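Local coordinates for protein ribonucleoside-diphosphate reductase (Pseudomonas aeruginosa, PDB 5IM3) that reduces ribonucleoside diphosphates to deoxyribonucleotides, probably supplying the precursors for DNA synthesis, and binds dATP as an allosteric effector, at residues E462-N470 with K550-P561; S371-P379 with H582-I590. All coordinates share one frame; numbering follows the deposited sequence.

Overall arrangement
Both contacts belong to the ten-stranded alpha-beta barrel domain, with centres about 20 Å apart and nearest atoms about 8 Å apart, so they do not touch. Contact 1 joins two connecting segments built on helices 461-465 and 544-558. It is only partly buried, combining a leucine-centred apolar patch with an arginine-histidine stack and a salt-bridge network of one glutamate and two lysines nearer the surface. Contact 2 lies deeper: strand 373-377 faces the irregular loop 582-590, and the join is made by leucine packing, a histidine face and two bridging waters, beside a disulfide. The elements differ, yet strand 482-487, against which contact 1 packs, and strand 373-377 of contact 2 belong to the same sheet.

Contact 1. Residues E462-N470 with K550-P561; sequences EEFLELRKN and KMLSMLFETGHP
R468 meets T558 and H560 through its CB, its CG and its guanidinium end. CB rests 3.9 Å from T558 CB, and CG then lies 3.8 Å from H560 CB. Two successive bends, chi2 -67° and chi3 -61°, fold the chain back so that the guanidinium lies flat on one face of the imidazole, planes 22° apart. CZ and NH2 lie 3.7 and 3.8 Å from H560 CE1; NH1 stacks over the same CE1 at 3.6 Å, while its hydrogen bond goes to the carbonyl of M481. A planar cation suits this place because it can stack and donate at once. T558 OG1 gives its proton to M554 O and accepts from H560 N, an ST turn where the chain turns toward H560. Branched L465 fills the apolar side: CD1 touches M551 CG at 3.7 Å, while CD2 meets P561 CG at 3.8 Å, the proline following a cis peptide bond. Nearer the surface, K550 NZ forms a salt bridge to E466 OE1, 2.8 Å, on the anti side and tilted out of the carboxylate plane; K469 adds a long ion pair to that oxygen, and the glutamate probably draws both ammoniums together. The contact packs together the connections preceding the neighbouring parallel strands 482-487 and 562-565 of the alpha-beta barrel.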
ATOM      1  N   GLU A 462      -3.113 -28.545   1.689  1.00 48.19           N
ATOM      2  CA  GLU A 462      -2.712 -27.154   1.884  1.00 48.82           C
ATOM      3  C   GLU A 462      -1.320 -26.896   1.316  1.00 47.65           C
ATOM      4  O   GLU A 462      -1.095 -25.888   0.637  1.00 48.17           O
ATOM      5  CB  GLU A 462      -2.774 -26.790   3.370  1.00 55.27           C
ATOM      6  CG  GLU A 462      -4.190 -26.757   3.926  1.00 57.93           C
ATOM      7  CD  GLU A 462      -4.235 -26.605   5.433  1.00 64.56           C
ATOM      8  OE1 GLU A 462      -3.502 -27.338   6.131  1.00 66.64           O
ATOM      9  OE2 GLU A 462      -5.004 -25.748   5.922  1.00 68.01           O
ATOM     10  N   GLU A 463      -0.368 -27.788   1.590  1.00 48.07           N
ATOM     11  CA  GLU A 463       0.934 -27.680   0.939  1.00 49.79           C
ATOM     12  C   GLU A 463       0.801 -27.820  -0.576  1.00 47.12           C
ATOM     13  O   GLU A 463       1.525 -27.158  -1.327  1.00 47.39           O
ATOM     14  CB  GLU A 463       1.888 -28.740   1.501  1.00 52.28           C
ATOM     15  CG  GLU A 463       3.339 -28.608   1.046  1.00 53.79           C
ATOM     16  CD  GLU A 463       4.227 -29.728   1.578  1.00 57.55           C
ATOM     17  OE1 GLU A 463       3.685 -30.713   2.129  1.00 57.45           O
ATOM     18  OE2 GLU A 463       5.466 -29.630   1.435  1.00 57.61           O
ATOM     19  N   PHE A 464      -0.132 -28.659  -1.036  1.00 39.56           N
ATOM     20  CA  PHE A 464      -0.315 -28.888  -2.470  1.00 40.73           C
ATOM     21  C   PHE A 464      -0.697 -27.605  -3.197  1.00 40.82           C
ATOM     22  O   PHE A 464      -0.195 -27.329  -4.291  1.00 39.33           O
ATOM     23  CB  PHE A 464      -1.388 -29.961  -2.677  1.00 39.96           C
ATOM     24  CG  PHE A 464      -1.552 -30.423  -4.102  1.00 38.47           C
ATOM     25  CD1 PHE A 464      -0.675 -31.342  -4.655  1.00 40.28           C
ATOM     26  CD2 PHE A 464      -2.619 -29.977  -4.871  1.00 39.83           C
ATOM     27  CE1 PHE A 464      -0.839 -31.789  -5.958  1.00 38.94           C
ATOM     28  CE2 PHE A 464      -2.788 -30.419  -6.175  1.00 39.55           C
ATOM     29  CZ  PHE A 464      -1.896 -31.327  -6.717  1.00 40.21           C
ATOM     30  N   LEU A 465      -1.589 -26.806  -2.604  1.00 44.32           N
ATOM     31  CA  LEU A 465      -2.066 -25.598  -3.267  1.00 46.01           C
ATOM     32  C   LEU A 465      -0.951 -24.594  -3.521  1.00 46.59           C
ATOM     33  O   LEU A 465      -1.103 -23.731  -4.391  1.00 48.43           O
ATOM     34  CB  LEU A 465      -3.166 -24.930  -2.435  1.00 46.14           C
ATOM     35  CG  LEU A 465      -4.379 -25.782  -2.063  1.00 46.73           C
ATOM     36  CD1 LEU A 465      -5.368 -24.957  -1.260  1.00 49.29           C
ATOM     37  CD2 LEU A 465      -5.051 -26.355  -3.287  1.00 45.68           C
ATOM     38  N   GLU A 466       0.160 -24.684  -2.792  1.00 44.06           N
ATOM     39  CA  GLU A 466       1.202 -23.667  -2.849  1.00 46.92           C
ATOM     40  C   GLU A 466       2.415 -24.105  -3.653  1.00 43.25           C
ATOM     41  O   GLU A 466       3.409 -23.374  -3.702  1.00 44.13           O
ATOM     42  CB  GLU A 466       1.643 -23.281  -1.437  1.00 48.84           C
ATOM     43  CG  GLU A 466       0.515 -22.817  -0.541  1.00 50.92           C
ATOM     44  CD  GLU A 466       1.015 -22.002   0.637  1.00 56.61           C
ATOM     45  OE1 GLU A 466       0.190 -21.327   1.288  1.00 58.34           O
ATOM     46  OE2 GLU A 466       2.236 -22.025   0.901  1.00 59.18           O
ATOM     47  N   LEU A 467       2.353 -25.272  -4.296  1.00 40.38           N
ATOM     48  CA  LEU A 467       3.524 -25.816  -4.975  1.00 41.52           C
ATOM     49  C   LEU A 467       4.053 -24.913  -6.083  1.00 40.03           C
ATOM     50  O   LEU A 467       5.223 -25.043  -6.454  1.00 42.94           O
ATOM     51  CB  LEU A 467       3.194 -27.196  -5.550  1.00 43.07           C
ATOM     52  CG  LEU A 467       3.084 -28.347  -4.546  1.00 44.41           C
ATOM     53  CD1 LEU A 467       2.548 -29.602  -5.220  1.00 42.50           C
ATOM     54  CD2 LEU A 467       4.436 -28.627  -3.903  1.00 43.98           C
ATOM     55  N   ARG A 468       3.237 -24.004  -6.621  1.00 40.61           N
ATOM     56  CA  ARG A 468       3.653 -23.179  -7.751  1.00 43.42           C
ATOM     57  C   ARG A 468       3.871 -21.714  -7.378  1.00 46.87           C
ATOM     58  O   ARG A 468       3.948 -20.859  -8.266  1.00 45.86           O
ATOM     59  CB  ARG A 468       2.634 -23.295  -8.884  1.00 43.22           C
ATOM     60  CG  ARG A 468       2.538 -24.699  -9.488  1.00 43.05           C
ATOM     61  CD  ARG A 468       3.817 -25.098 -10.216  1.00 43.53           C
ATOM     62  NE  ARG A 468       4.114 -24.194 -11.325  1.00 44.29           N
ATOM     63  CZ  ARG A 468       3.819 -24.431 -12.600  1.00 47.15           C
ATOM     64  NH1 ARG A 468       3.224 -25.562 -12.961  1.00 47.37           N
ATOM     65  NH2 ARG A 468       4.133 -23.534 -13.524  1.00 47.50           N
ATOM     66  N   LYS A 469       3.989 -21.403  -6.087  1.00 47.34           N
ATOM     67  CA  LYS A 469       4.366 -20.054  -5.685  1.00 50.02           C
ATOM     68  C   LYS A 469       5.775 -19.735  -6.170  1.00 53.26           C
ATOM     69  O   LYS A 469       6.649 -20.605  -6.207  1.00 53.95           O
ATOM     70  CB  LYS A 469       4.293 -19.904  -4.164  1.00 53.01           C
ATOM     71  CG  LYS A 469       2.895 -19.662  -3.610  1.00 53.34           C
ATOM     72  CD  LYS A 469       2.961 -19.207  -2.155  1.00 56.15           C
ATOM     73  CE  LYS A 469       1.623 -18.662  -1.678  1.00 59.59           C
ATOM     74  NZ  LYS A 469       1.671 -18.113  -0.286  1.00 62.06           N
ATOM     75  N   ASN A 470       5.996 -18.474  -6.546  1.00 64.70           N
ATOM     76  CA  ASN A 470       7.308 -18.071  -7.044  1.00 70.01           C
ATOM     77  C   ASN A 470       8.337 -18.004  -5.921  1.00 72.29           C
ATOM     78  O   ASN A 470       9.517 -18.307  -6.136  1.00 74.78           O
ATOM     79  CB  ASN A 470       7.211 -16.717  -7.745  1.00 75.09           C
ATOM     80  CG  ASN A 470       6.062 -16.651  -8.728  1.00 77.86           C
ATOM     81  OD1 ASN A 470       5.187 -15.789  -8.617  1.00 80.51           O
ATOM     82  ND2 ASN A 470       6.055 -17.560  -9.697  1.00 76.68           N
ATOM     83  N   LYS A 550      -8.590 -20.193  -0.388  1.00 52.79           N
ATOM     84  CA  LYS A 550      -7.176 -20.452  -0.641  1.00 53.40           C
ATOM     85  C   LYS A 550      -6.973 -21.065  -2.021  1.00 52.70           C
ATOM     86  O   LYS A 550      -6.019 -20.722  -2.729  1.00 52.08           O
ATOM     87  CB  LYS A 550      -6.616 -21.368   0.447  1.00 55.75           C
ATOM     88  CG  LYS A 550      -5.129 -21.670   0.322  1.00 56.22           C
ATOM     89  CD  LYS A 550      -4.290 -20.427   0.567  1.00 60.10           C
ATOM     90  CE  LYS A 550      -2.814 -20.766   0.650  1.00 60.84           C
ATOM     91  NZ  LYS A 550      -1.978 -19.552   0.855  1.00 64.28           N
ATOM     92  N   MET A 551      -7.864 -21.975  -2.420  1.00 47.50           N
ATOM     93  CA  MET A 551      -7.756 -22.591  -3.737  1.00 47.34           C
ATOM     94  C   MET A 551      -7.878 -21.549  -4.844  1.00 47.31           C
ATOM     95  O   MET A 551      -7.122 -21.581  -5.821  1.00 46.82           O
ATOM     96  CB  MET A 551      -8.825 -23.675  -3.890  1.00 45.72           C
ATOM     97  CG  MET A 551      -8.658 -24.847  -2.927  1.00 47.34           C
ATOM     98  SD  MET A 551     -10.172 -25.794  -2.661  1.00 48.74           S
ATOM     99  CE  MET A 551     -10.466 -26.451  -4.308  1.00 48.29           C
ATOM    100  N   LEU A 552      -8.816 -20.608  -4.706  1.00 49.05           N
ATOM    101  CA  LEU A 552      -9.002 -19.612  -5.758  1.00 49.70           C
ATOM    102  C   LEU A 552      -7.881 -18.580  -5.766  1.00 48.08           C
ATOM    103  O   LEU A 552      -7.492 -18.105  -6.838  1.00 49.24           O
ATOM    104  CB  LEU A 552     -10.360 -18.927  -5.605  1.00 49.01           C
ATOM    105  CG  LEU A 552     -11.573 -19.858  -5.685  1.00 49.97           C
ATOM    106  CD1 LEU A 552     -12.860 -19.054  -5.549  1.00 50.68           C
ATOM    107  CD2 LEU A 552     -11.577 -20.675  -6.977  1.00 49.18           C
ATOM    108  N   SER A 553      -7.338 -18.235  -4.599  1.00 46.74           N
ATOM    109  CA  SER A 553      -6.252 -17.261  -4.563  1.00 48.69           C
ATOM    110  C   SER A 553      -4.977 -17.834  -5.168  1.00 47.67           C
ATOM    111  O   SER A 553      -4.219 -17.111  -5.826  1.00 46.19           O
ATOM    112  CB  SER A 553      -6.008 -16.791  -3.127  1.00 50.58           C
ATOM    113  OG  SER A 553      -5.523 -17.844  -2.321  1.00 57.55           O
ATOM    114  N   MET A 554      -4.720 -19.133  -4.962  1.00 47.09           N
ATOM    115  CA  MET A 554      -3.563 -19.760  -5.598  1.00 45.15           C
ATOM    116  C   MET A 554      -3.761 -19.883  -7.103  1.00 44.46           C
ATOM    117  O   MET A 554      -2.829 -19.644  -7.878  1.00 44.52           O
ATOM    118  CB  MET A 554      -3.299 -21.136  -4.984  1.00 45.36           C
ATOM    119  CG  MET A 554      -2.720 -21.102  -3.578  1.00 46.50           C
ATOM    120  SD  MET A 554      -1.129 -20.257  -3.487  1.00 51.95           S
ATOM    121  CE  MET A 554      -1.644 -18.628  -2.922  1.00 50.41           C
ATOM    122  N   LEU A 555      -4.964 -20.265  -7.535  1.00 45.70           N
ATOM    123  CA  LEU A 555      -5.259 -20.274  -8.963  1.00 46.39           C
ATOM    124  C   LEU A 555      -5.041 -18.892  -9.571  1.00 48.40           C
ATOM    125  O   LEU A 555      -4.527 -18.770 -10.690  1.00 48.44           O
ATOM    126  CB  LEU A 555      -6.694 -20.754  -9.195  1.00 45.86           C
ATOM    127  CG  LEU A 555      -7.183 -20.834 -10.646  1.00 46.98           C
ATOM    128  CD1 LEU A 555      -6.406 -21.882 -11.426  1.00 46.19           C
ATOM    129  CD2 LEU A 555      -8.672 -21.137 -10.693  1.00 48.70           C
ATOM    130  N   PHE A 556      -5.401 -17.834  -8.837  1.00 45.05           N
ATOM    131  CA  PHE A 556      -5.210 -16.477  -9.347  1.00 47.05           C
ATOM    132  C   PHE A 556      -3.741 -16.074  -9.326  1.00 46.86           C
ATOM    133  O   PHE A 556      -3.238 -15.491 -10.293  1.00 44.16           O
ATOM    134  CB  PHE A 556      -6.039 -15.490  -8.528  1.00 49.07           C
ATOM    135  CG  PHE A 556      -5.702 -14.045  -8.796  1.00 53.89           C
ATOM    136  CD1 PHE A 556      -6.042 -13.448  -9.999  1.00 55.52           C
ATOM    137  CD2 PHE A 556      -5.049 -13.283  -7.839  1.00 55.07           C
ATOM    138  CE1 PHE A 556      -5.732 -12.119 -10.247  1.00 58.67           C
ATOM    139  CE2 PHE A 556      -4.738 -11.957  -8.079  1.00 56.68           C
ATOM    140  CZ  PHE A 556      -5.079 -11.373  -9.284  1.00 58.19           C
ATOM    141  N   GLU A 557      -3.039 -16.369  -8.228  1.00 52.14           N
ATOM    142  CA  GLU A 557      -1.668 -15.895  -8.060  1.00 53.55           C
ATOM    143  C   GLU A 557      -0.664 -16.743  -8.830  1.00 50.62           C
ATOM    144  O   GLU A 557       0.318 -16.211  -9.359  1.00 49.28           O
ATOM    145  CB  GLU A 557      -1.296 -15.879  -6.579  1.00 54.98           C
ATOM    146  CG  GLU A 557      -2.063 -14.865  -5.755  1.00 62.35           C
ATOM    147  CD  GLU A 557      -1.614 -14.840  -4.305  1.00 63.07           C
ATOM    148  OE1 GLU A 557      -0.467 -15.253  -4.027  1.00 62.93           O
ATOM    149  OE2 GLU A 557      -2.411 -14.409  -3.445  1.00 65.48           O
ATOM    150  N   THR A 558      -0.873 -18.060  -8.890  1.00 49.71           N
ATOM    151  CA  THR A 558       0.089 -18.965  -9.506  1.00 49.27           C
ATOM    152  C   THR A 558      -0.437 -19.683 -10.741  1.00 49.36           C
ATOM    153  O   THR A 558       0.362 -20.290 -11.463  1.00 51.17           O
ATOM    154  CB  THR A 558       0.555 -20.023  -8.492  1.00 47.94           C
ATOM    155  OG1 THR A 558      -0.473 -21.006  -8.313  1.00 46.27           O
ATOM    156  CG2 THR A 558       0.876 -19.384  -7.144  1.00 48.59           C
ATOM    157  N   GLY A 559      -1.741 -19.635 -11.010  1.00 48.92           N
ATOM    158  CA  GLY A 559      -2.324 -20.401 -12.093  1.00 46.21           C
ATOM    159  C   GLY A 559      -2.632 -21.843 -11.753  1.00 46.16           C
ATOM    160  O   GLY A 559      -3.120 -22.580 -12.623  1.00 43.70           O
ATOM    161  N   HIS A 560      -2.371 -22.269 -10.521  1.00 44.98           N
ATOM    162  CA  HIS A 560      -2.497 -23.664 -10.133  1.00 46.51           C
ATOM    163  C   HIS A 560      -2.880 -23.719  -8.663  1.00 47.41           C
ATOM    164  O   HIS A 560      -2.629 -22.765  -7.919  1.00 42.87           O
ATOM    165  CB  HIS A 560      -1.187 -24.427 -10.373  1.00 45.08           C
ATOM    166  CG  HIS A 560      -0.719 -24.388 -11.794  1.00 47.26           C
ATOM    167  ND1 HIS A 560       0.069 -23.370 -12.290  1.00 46.61           N
ATOM    168  CD2 HIS A 560      -0.933 -25.237 -12.827  1.00 46.25           C
ATOM    169  CE1 HIS A 560       0.320 -23.596 -13.567  1.00 47.37           C
ATOM    170  NE2 HIS A 560      -0.276 -24.722 -13.917  1.00 47.30           N
ATOM    171  N   PRO A 561      -3.495 -24.827  -8.210  1.00 48.97           N
ATOM    172  CA  PRO A 561      -3.936 -25.967  -9.026  1.00 47.06           C
ATOM    173  C   PRO A 561      -5.230 -25.690  -9.776  1.00 47.37           C
ATOM    174  O   PRO A 561      -6.043 -24.879  -9.323  1.00 47.99           O
ATOM    175  CB  PRO A 561      -4.145 -27.088  -7.992  1.00 46.69           C
ATOM    176  CG  PRO A 561      -3.485 -26.613  -6.739  1.00 45.60           C
ATOM    177  CD  PRO A 561      -3.592 -25.126  -6.772  1.00 45.88           C
TER
HETATM  178  O   HOH W   1       0.383 -23.238  -6.386  1.00 39.40           O

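Contact 2. Residues S371-P379 with H582-I590; sequences SSCYLTTVP and HSSNLCTEI
L375 on strand 373-377 pushes its forked end into the loop 582-590. Its chi1 of -64°, with CG anti to the carbonyl carbon, carries the branch point toward the loop. CD1 then lies 3.7 Å from I590 CG2 and 3.8 Å from N585 CB, whereas CD2 sits 3.5 Å from S583 O. A leucine suits a site where one branch must meet hydrocarbon and the other can cover backbone carbonyls. Two residues back, C373 also points at the loop. Its SG lies 3.3 Å from N585 ND2, a doubtful approach because C373 has two conformers; as a cysteine it can pair with C602 on the adjoining strand. Asparagine suits position 585 because its carbonyl, OD1, collects N-H groups of its own loop, from E589 and I590. At the other end H582 offers one ring face to T377 OG1, 3.8 Å from ND1; a histidine also has two nitrogens, here bonding D514 and T594, and the threonine hydroxyl turns to D405. Two waters bridge the segments: one joins Y374 O to L586 N, the other donates to T376 O and S583 OG. The sequence N585 to E589 fits the finger loop that carries the radical cysteine in class I reductases. The cystine is consistent with the redox pair of such active sites, seen here as a disulfide and packed beside N585 and I590.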
ATOM      1  N   SER A 371      -0.412 -41.968 -30.131  1.00 60.77           N
ATOM      2  CA  SER A 371      -1.047 -41.311 -28.999  1.00 62.59           C
ATOM      3  C   SER A 371       0.019 -41.001 -27.962  1.00 63.99           C
ATOM      4  O   SER A 371       0.897 -41.830 -27.700  1.00 67.36           O
ATOM      5  CB  SER A 371      -2.142 -42.189 -28.384  1.00 64.38           C
ATOM      6  OG  SER A 371      -3.107 -42.552 -29.356  1.00 66.33           O
ATOM      7  N   SER A 372      -0.058 -39.808 -27.371  1.00 62.77           N
ATOM      8  CA  SER A 372       0.976 -39.366 -26.442  1.00 62.61           C
ATOM      9  C   SER A 372       0.383 -38.735 -25.185  1.00 58.16           C
ATOM     10  O   SER A 372       1.005 -37.858 -24.578  1.00 61.98           O
ATOM     11  CB  SER A 372       1.924 -38.380 -27.127  1.00 62.70           C
ATOM     12  OG  SER A 372       1.238 -37.202 -27.515  1.00 64.24           O
ATOM     13  N   CYS A 373      -0.811 -39.182 -24.781  0.57 51.43           N
ATOM     14  CA  CYS A 373      -1.550 -38.649 -23.640  0.57 49.90           C
ATOM     15  C   CYS A 373      -1.955 -39.810 -22.743  0.57 49.84           C
ATOM     16  O   CYS A 373      -2.584 -40.762 -23.215  0.57 48.95           O
ATOM     17  CB  CYS A 373      -2.791 -37.875 -24.119  0.57 50.71           C
ATOM     18  SG  CYS A 373      -4.083 -37.457 -22.874  0.57 50.60           S
ATOM     19  N   TYR A 374      -1.602 -39.736 -21.457  1.00 45.21           N
ATOM     20  CA  TYR A 374      -1.816 -40.864 -20.557  1.00 43.56           C
ATOM     21  C   TYR A 374      -2.293 -40.400 -19.190  1.00 39.84           C
ATOM     22  O   TYR A 374      -2.009 -39.280 -18.757  1.00 36.36           O
ATOM     23  CB  TYR A 374      -0.533 -41.688 -20.366  1.00 41.46           C
ATOM     24  CG  TYR A 374       0.187 -42.024 -21.648  1.00 43.05           C
ATOM     25  CD1 TYR A 374      -0.132 -43.163 -22.371  1.00 44.14           C
ATOM     26  CD2 TYR A 374       1.187 -41.197 -22.133  1.00 41.55           C
ATOM     27  CE1 TYR A 374       0.531 -43.467 -23.543  1.00 45.49           C
ATOM     28  CE2 TYR A 374       1.851 -41.489 -23.295  1.00 41.87           C
ATOM     29  CZ  TYR A 374       1.522 -42.623 -24.000  1.00 45.45           C
ATOM     30  OH  TYR A 374       2.195 -42.900 -25.162  1.00 46.86           O
ATOM     31  N   LEU A 375      -3.010 -41.296 -18.507  1.00 42.97           N
ATOM     32  CA  LEU A 375      -3.460 -41.101 -17.137  1.00 44.43           C
ATOM     33  C   LEU A 375      -2.994 -42.280 -16.295  1.00 47.34           C
ATOM     34  O   LEU A 375      -3.084 -43.434 -16.726  1.00 47.24           O
ATOM     35  CB  LEU A 375      -4.991 -40.980 -17.037  1.00 43.39           C
ATOM     36  CG  LEU A 375      -5.680 -39.787 -17.711  1.00 46.54           C
ATOM     37  CD1 LEU A 375      -5.785 -39.965 -19.224  1.00 44.77           C
ATOM     38  CD2 LEU A 375      -7.062 -39.580 -17.099  1.00 47.22           C
ATOM     39  N   THR A 376      -2.501 -41.988 -15.094  1.00 43.85           N
ATOM     40  CA  THR A 376      -2.026 -43.013 -14.177  1.00 43.76           C
ATOM     41  C   THR A 376      -2.581 -42.754 -12.786  1.00 44.14           C
ATOM     42  O   THR A 376      -3.052 -41.659 -12.471  1.00 46.44           O
ATOM     43  CB  THR A 376      -0.493 -43.058 -14.099  1.00 42.55           C
ATOM     44  OG1 THR A 376      -0.016 -41.913 -13.379  1.00 40.00           O
ATOM     45  CG2 THR A 376       0.131 -43.079 -15.491  1.00 40.19           C
ATOM     46  N   THR A 377      -2.512 -43.787 -11.953  1.00 44.89           N
ATOM     47  CA  THR A 377      -2.839 -43.690 -10.537  1.00 47.39           C
ATOM     48  C   THR A 377      -1.693 -44.314  -9.754  1.00 47.58           C
ATOM     49  O   THR A 377      -1.202 -45.386 -10.120  1.00 46.66           O
ATOM     50  CB  THR A 377      -4.174 -44.381 -10.219  1.00 47.46           C
ATOM     51  OG1 THR A 377      -4.433 -44.303  -8.814  1.00 51.92           O
ATOM     52  CG2 THR A 377      -4.161 -45.843 -10.654  1.00 48.37           C
ATOM     53  N   VAL A 378      -1.256 -43.635  -8.703  1.00 44.28           N
ATOM     54  CA  VAL A 378      -0.053 -44.008  -7.960  1.00 41.71           C
ATOM     55  C   VAL A 378      -0.469 -44.791  -6.719  1.00 41.64           C
ATOM     56  O   VAL A 378      -1.289 -44.292  -5.938  1.00 41.45           O
ATOM     57  CB  VAL A 378       0.778 -42.775  -7.568  1.00 39.03           C
ATOM     58  CG1 VAL A 378       2.116 -43.201  -6.985  1.00 42.69           C
ATOM     59  CG2 VAL A 378       0.994 -41.871  -8.768  1.00 39.19           C
ATOM     60  N   PRO A 379       0.053 -45.997  -6.503  1.00 43.04           N
ATOM     61  CA  PRO A 379      -0.310 -46.758  -5.305  1.00 44.50           C
ATOM     62  C   PRO A 379       0.462 -46.303  -4.071  1.00 43.52           C
ATOM     63  O   PRO A 379       1.552 -45.735  -4.153  1.00 42.21           O
ATOM     64  CB  PRO A 379       0.056 -48.199  -5.680  1.00 45.70           C
ATOM     65  CG  PRO A 379       1.166 -48.051  -6.646  1.00 43.39           C
ATOM     66  CD  PRO A 379       0.883 -46.792  -7.424  1.00 42.25           C
ATOM     67  N   HIS A 582      -9.850 -41.751 -11.618  1.00 44.00           N
ATOM     68  CA  HIS A 582      -9.059 -41.283 -10.492  1.00 42.05           C
ATOM     69  C   HIS A 582      -8.529 -39.872 -10.683  1.00 44.02           C
ATOM     70  O   HIS A 582      -8.095 -39.249  -9.705  1.00 41.65           O
ATOM     71  CB  HIS A 582      -7.886 -42.240 -10.248  1.00 43.93           C
ATOM     72  CG  HIS A 582      -8.299 -43.573  -9.701  1.00 42.90           C
ATOM     73  ND1 HIS A 582      -7.941 -44.764 -10.292  1.00 45.64           N
ATOM     74  CD2 HIS A 582      -9.035 -43.900  -8.613  1.00 45.00           C
ATOM     75  CE1 HIS A 582      -8.444 -45.769  -9.597  1.00 45.04           C
ATOM     76  NE2 HIS A 582      -9.111 -45.271  -8.571  1.00 45.13           N
ATOM     77  N   SER A 583      -8.560 -39.359 -11.905  1.00 43.15           N
ATOM     78  CA  SER A 583      -8.197 -37.976 -12.182  1.00 41.86           C
ATOM     79  C   SER A 583      -8.510 -37.706 -13.648  1.00 43.65           C
ATOM     80  O   SER A 583      -9.015 -38.574 -14.368  1.00 44.37           O
ATOM     81  CB  SER A 583      -6.725 -37.702 -11.873  1.00 40.09           C
ATOM     82  OG  SER A 583      -5.873 -38.221 -12.880  1.00 41.47           O
ATOM     83  N   SER A 584      -8.210 -36.492 -14.085  1.00 45.60           N
ATOM     84  CA  SER A 584      -8.220 -36.161 -15.496  1.00 43.64           C
ATOM     85  C   SER A 584      -6.773 -36.166 -15.997  1.00 41.45           C
ATOM     86  O   SER A 584      -5.876 -36.691 -15.329  1.00 43.21           O
ATOM     87  CB  SER A 584      -8.941 -34.828 -15.701  1.00 45.85           C
ATOM     88  OG  SER A 584      -9.163 -34.587 -17.077  1.00 45.95           O
ATOM     89  N   ASN A 585      -6.530 -35.587 -17.162  1.00 40.74           N
ATOM     90  CA  ASN A 585      -5.220 -35.671 -17.785  1.00 38.43           C
ATOM     91  C   ASN A 585      -4.509 -34.323 -17.706  1.00 37.20           C
ATOM     92  O   ASN A 585      -4.952 -33.394 -17.016  1.00 37.73           O
ATOM     93  CB  ASN A 585      -5.354 -36.154 -19.230  1.00 38.16           C
ATOM     94  CG  ASN A 585      -6.003 -35.122 -20.129  1.00 40.21           C
ATOM     95  OD1 ASN A 585      -7.029 -34.535 -19.780  1.00 38.74           O
ATOM     96  ND2 ASN A 585      -5.398 -34.883 -21.288  1.00 41.90           N
ATOM     97  N   LEU A 586      -3.388 -34.226 -18.421  1.00 36.16           N
ATOM     98  CA  LEU A 586      -2.601 -32.999 -18.434  1.00 40.81           C
ATOM     99  C   LEU A 586      -3.439 -31.790 -18.847  1.00 43.43           C
ATOM    100  O   LEU A 586      -3.238 -30.683 -18.333  1.00 44.37           O
ATOM    101  CB  LEU A 586      -1.407 -33.168 -19.375  1.00 39.77           C
ATOM    102  CG  LEU A 586      -0.508 -31.947 -19.588  1.00 44.91           C
ATOM    103  CD1 LEU A 586       0.115 -31.477 -18.275  1.00 45.03           C
ATOM    104  CD2 LEU A 586       0.577 -32.263 -20.605  1.00 44.41           C
ATOM    105  N   CYS A 587      -4.380 -31.979 -19.773  1.00 42.62           N
ATOM    106  CA  CYS A 587      -5.144 -30.876 -20.345  1.00 44.75           C
ATOM    107  C   CYS A 587      -6.594 -30.838 -19.872  1.00 43.00           C
ATOM    108  O   CYS A 587      -7.348 -29.962 -20.305  1.00 41.14           O
ATOM    109  CB  CYS A 587      -5.081 -30.952 -21.874  1.00 47.53           C
ATOM    110  SG  CYS A 587      -3.386 -30.873 -22.516  1.00 49.70           S
ATOM    111  N   THR A 588      -7.001 -31.771 -19.007  1.00 41.42           N
ATOM    112  CA  THR A 588      -8.256 -31.709 -18.250  1.00 40.69           C
ATOM    113  C   THR A 588      -9.495 -31.891 -19.124  1.00 40.28           C
ATOM    114  O   THR A 588     -10.536 -31.298 -18.846  1.00 45.06           O
ATOM    115  CB  THR A 588      -8.372 -30.401 -17.453  1.00 40.55           C
ATOM    116  OG1 THR A 588      -8.695 -29.314 -18.329  1.00 42.76           O
ATOM    117  CG2 THR A 588      -7.071 -30.107 -16.714  1.00 40.09           C
ATOM    118  N   GLU A 589      -9.421 -32.722 -20.168  1.00 43.71           N
ATOM    119  CA  GLU A 589     -10.596 -33.067 -20.959  1.00 45.82           C
ATOM    120  C   GLU A 589     -10.862 -34.566 -21.017  1.00 47.09           C
ATOM    121  O   GLU A 589     -11.865 -34.977 -21.613  1.00 46.83           O
ATOM    122  CB  GLU A 589     -10.468 -32.520 -22.391  1.00 48.47           C
ATOM    123  CG  GLU A 589      -9.660 -33.385 -23.373  1.00 49.77           C
ATOM    124  CD  GLU A 589      -8.167 -33.327 -23.131  1.00 50.41           C
ATOM    125  OE1 GLU A 589      -7.739 -32.707 -22.135  1.00 50.59           O
ATOM    126  OE2 GLU A 589      -7.419 -33.899 -23.949  1.00 51.84           O
ATOM    127  N   ILE A 590     -10.006 -35.389 -20.418  1.00 44.36           N
ATOM    128  CA  ILE A 590     -10.100 -36.842 -20.505  1.00 46.32           C
ATOM    129  C   ILE A 590     -10.548 -37.389 -19.157  1.00 46.62           C
ATOM    130  O   ILE A 590     -10.084 -36.932 -18.106  1.00 45.95           O
ATOM    131  CB  ILE A 590      -8.748 -37.450 -20.927  1.00 44.85           C
ATOM    132  CG1 ILE A 590      -8.297 -36.853 -22.266  1.00 44.14           C
ATOM    133  CG2 ILE A 590      -8.837 -38.963 -21.009  1.00 44.88           C
ATOM    134  CD1 ILE A 590      -9.256 -37.108 -23.422  1.00 44.66           C
TER
HETATM  135  O   HOH W   2      -2.203 -36.409 -20.032  1.00 40.38           O
HETATM  136  O   HOH W   3      -5.605 -40.989 -13.361  1.00 39.86           O